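Local coordinates for protein (S)-imine reductase (Streptomyces sp. GF3546, PDB 4OQY) that reduces imines with S selectivity and binds NADPH as its nucleotide cofactor, at residues Q172-I175 with F176-M180. Numbering follows the deposited sequence.
Sequences QMTI and FWTTM
Two donors of one residue grip the carbonyl oxygen Thr-174 O: the backbone N of Thr-178 at 3.1 Å and its hydroxyl OG1 at 2.6 Å, arriving from opposite faces of the carbonyl plane. One residue on, Thr-179 repeats the pattern, its OG1 donating to Ile-175 O at 2.6 Å, across the carbonyl plane from the regular helical bond of its N. In both threonines the hydroxyl stands anti to the carbonyl carbon (chi1 -53° and -58°), which folds it back over the preceding turn and satisfies it inside the helix. The Met-173 chain, bent at chi2 and chi3, brings its methyl CE to 3.3 Å from Trp-177 NE1 and 4.0 Å from Phe-176 CD2. Its sulfur makes an oblique Met-aromatic contact, SD being 5.4 Å from the centroid of the indole five-membered ring. Trp-177 NE1 bonds Ser-240 OG of the second subunit, so a leucine here would probably leave that hydroxyl without its indole donor and the Met-173 methyl with less to pack on. Residues 172-180 belong to helix 163-192, which follows outermost strand 154-157; Gln-172 NE2 ties it to Gln-120 O, just after strand 113-119, while Phe-214 of the second subunit, from helix 210-217, packs edge-to-face with Phe-176.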
ATOM      1  N   GLN B 172      -6.056  -0.220 -10.260  1.00 21.06           N
ATOM      2  CA  GLN B 172      -6.502  -0.673  -8.943  1.00 21.84           C
ATOM      3  C   GLN B 172      -5.723  -1.911  -8.479  1.00 21.50           C
ATOM      4  O   GLN B 172      -5.288  -1.977  -7.340  1.00 21.65           O
ATOM      5  CB  GLN B 172      -8.025  -0.920  -8.961  1.00 22.67           C
ATOM      6  CG  GLN B 172      -8.605  -1.645  -7.761  1.00 23.62           C
ATOM      7  CD  GLN B 172     -10.124  -1.807  -7.839  1.00 24.70           C
ATOM      8  OE1 GLN B 172     -10.834  -1.022  -8.487  1.00 25.25           O
ATOM      9  NE2 GLN B 172     -10.634  -2.826  -7.150  1.00 25.43           N
ATOM     10  N   MET B 173      -5.509  -2.873  -9.375  1.00 21.40           N
ATOM     11  CA  MET B 173      -4.828  -4.098  -9.004  1.00 21.18           C
ATOM     12  C   MET B 173      -3.331  -3.857  -8.819  1.00 20.78           C
ATOM     13  O   MET B 173      -2.718  -4.536  -8.017  1.00 20.76           O
ATOM     14  CB  MET B 173      -5.143  -5.225  -9.986  1.00 21.41           C
ATOM     15  CG  MET B 173      -6.620  -5.611 -10.023  1.00 21.76           C
ATOM     16  SD  MET B 173      -7.400  -5.776  -8.409  1.00 22.65           S
ATOM     17  CE  MET B 173      -6.569  -7.284  -7.900  1.00 22.49           C
ATOM     18  N   THR B 174      -2.762  -2.857  -9.498  1.00 20.31           N
ATOM     19  CA  THR B 174      -1.366  -2.464  -9.263  1.00 20.12           C
ATOM     20  C   THR B 174      -1.128  -2.069  -7.797  1.00 20.23           C
ATOM     21  O   THR B 174      -0.214  -2.563  -7.115  1.00 20.38           O
ATOM     22  CB  THR B 174      -0.957  -1.273 -10.185  1.00 20.08           C
ATOM     23  OG1 THR B 174      -1.147  -1.624 -11.562  1.00 19.79           O
ATOM     24  CG2 THR B 174       0.477  -0.873  -9.951  1.00 20.09           C
ATOM     25  N   ILE B 175      -1.970  -1.177  -7.321  1.00 20.24           N
ATOM     26  CA  ILE B 175      -1.918  -0.731  -5.946  1.00 20.43           C
ATOM     27  C   ILE B 175      -2.240  -1.868  -4.981  1.00 20.39           C
ATOM     28  O   ILE B 175      -1.561  -2.027  -3.965  1.00 20.48           O
ATOM     29  CB  ILE B 175      -2.883   0.440  -5.737  1.00 20.66           C
ATOM     30  CG1 ILE B 175      -2.392   1.642  -6.541  1.00 20.66           C
ATOM     31  CG2 ILE B 175      -3.029   0.771  -4.255  1.00 21.00           C
ATOM     32  CD1 ILE B 175      -3.422   2.746  -6.686  1.00 20.98           C
ATOM     33  N   PHE B 176      -3.268  -2.657  -5.282  1.00 20.36           N
ATOM     34  CA  PHE B 176      -3.680  -3.739  -4.389  1.00 20.52           C
ATOM     35  C   PHE B 176      -2.592  -4.782  -4.184  1.00 20.53           C
ATOM     36  O   PHE B 176      -2.227  -5.085  -3.051  1.00 20.63           O
ATOM     37  CB  PHE B 176      -4.907  -4.453  -4.906  1.00 20.53           C
ATOM     38  CG  PHE B 176      -5.394  -5.490  -3.980  1.00 20.88           C
ATOM     39  CD1 PHE B 176      -6.123  -5.119  -2.858  1.00 21.26           C
ATOM     40  CD2 PHE B 176      -5.116  -6.818  -4.175  1.00 20.84           C
ATOM     41  CE1 PHE B 176      -6.565  -6.067  -1.962  1.00 21.68           C
ATOM     42  CE2 PHE B 176      -5.581  -7.771  -3.280  1.00 21.22           C
ATOM     43  CZ  PHE B 176      -6.297  -7.394  -2.177  1.00 21.64           C
ATOM     44  N   TRP B 177      -2.050  -5.316  -5.288  1.00 20.28           N
ATOM     45  CA  TRP B 177      -1.045  -6.374  -5.175  1.00 20.42           C
ATOM     46  C   TRP B 177       0.282  -5.874  -4.608  1.00 20.48           C
ATOM     47  O   TRP B 177       0.924  -6.568  -3.828  1.00 20.60           O
ATOM     48  CB  TRP B 177      -0.803  -7.069  -6.509  1.00 20.25           C
ATOM     49  CG  TRP B 177      -1.961  -7.860  -7.035  1.00 20.40           C
ATOM     50  CD1 TRP B 177      -2.523  -7.726  -8.258  1.00 20.31           C
ATOM     51  CD2 TRP B 177      -2.687  -8.922  -6.375  1.00 20.66           C
ATOM     52  NE1 TRP B 177      -3.551  -8.618  -8.412  1.00 20.45           N
ATOM     53  CE2 TRP B 177      -3.676  -9.365  -7.272  1.00 20.61           C
ATOM     54  CE3 TRP B 177      -2.574  -9.558  -5.137  1.00 21.00           C
ATOM     55  CZ2 TRP B 177      -4.557 -10.405  -6.967  1.00 20.88           C
ATOM     56  CZ3 TRP B 177      -3.444 -10.588  -4.836  1.00 21.32           C
ATOM     57  CH2 TRP B 177      -4.426 -11.001  -5.748  1.00 21.22           C
ATOM     58  N   THR B 178       0.689  -4.678  -5.006  1.00 20.54           N
ATOM     59  CA  THR B 178       1.909  -4.108  -4.485  1.00 20.84           C
ATOM     60  C   THR B 178       1.799  -3.872  -2.975  1.00 21.27           C
ATOM     61  O   THR B 178       2.719  -4.163  -2.224  1.00 21.33           O
ATOM     62  CB  THR B 178       2.302  -2.829  -5.252  1.00 20.77           C
ATOM     63  OG1 THR B 178       2.335  -3.115  -6.655  1.00 20.87           O
ATOM     64  CG2 THR B 178       3.656  -2.360  -4.829  1.00 20.89           C
ATOM     65  N   THR B 179       0.667  -3.361  -2.529  1.00 21.55           N
ATOM     66  CA  THR B 179       0.477  -3.098  -1.123  1.00 22.15           C
ATOM     67  C   THR B 179       0.426  -4.404  -0.358  1.00 22.56           C
ATOM     68  O   THR B 179       1.041  -4.545   0.698  1.00 22.58           O
ATOM     69  CB  THR B 179      -0.810  -2.313  -0.908  1.00 22.43           C
ATOM     70  OG1 THR B 179      -0.731  -1.107  -1.659  1.00 22.47           O
ATOM     71  CG2 THR B 179      -0.996  -1.990   0.552  1.00 23.01           C
ATOM     72  N   MET B 180      -0.276  -5.370  -0.929  1.00 22.86           N
ATOM     73  CA  MET B 180      -0.336  -6.683  -0.334  1.00 23.70           C
ATOM     74  C   MET B 180       1.069  -7.267  -0.148  1.00 22.68           C
ATOM     75  O   MET B 180       1.381  -7.802   0.907  1.00 22.65           O
ATOM     76  CB  MET B 180      -1.209  -7.622  -1.163  1.00 25.43           C
ATOM     77  CG  MET B 180      -1.064  -9.075  -0.760  1.00 27.30           C
ATOM     78  SD  MET B 180      -2.361 -10.162  -1.398  1.00 30.05           S
ATOM     79  CE  MET B 180      -1.406 -11.522  -1.995  1.00 29.73           C
TER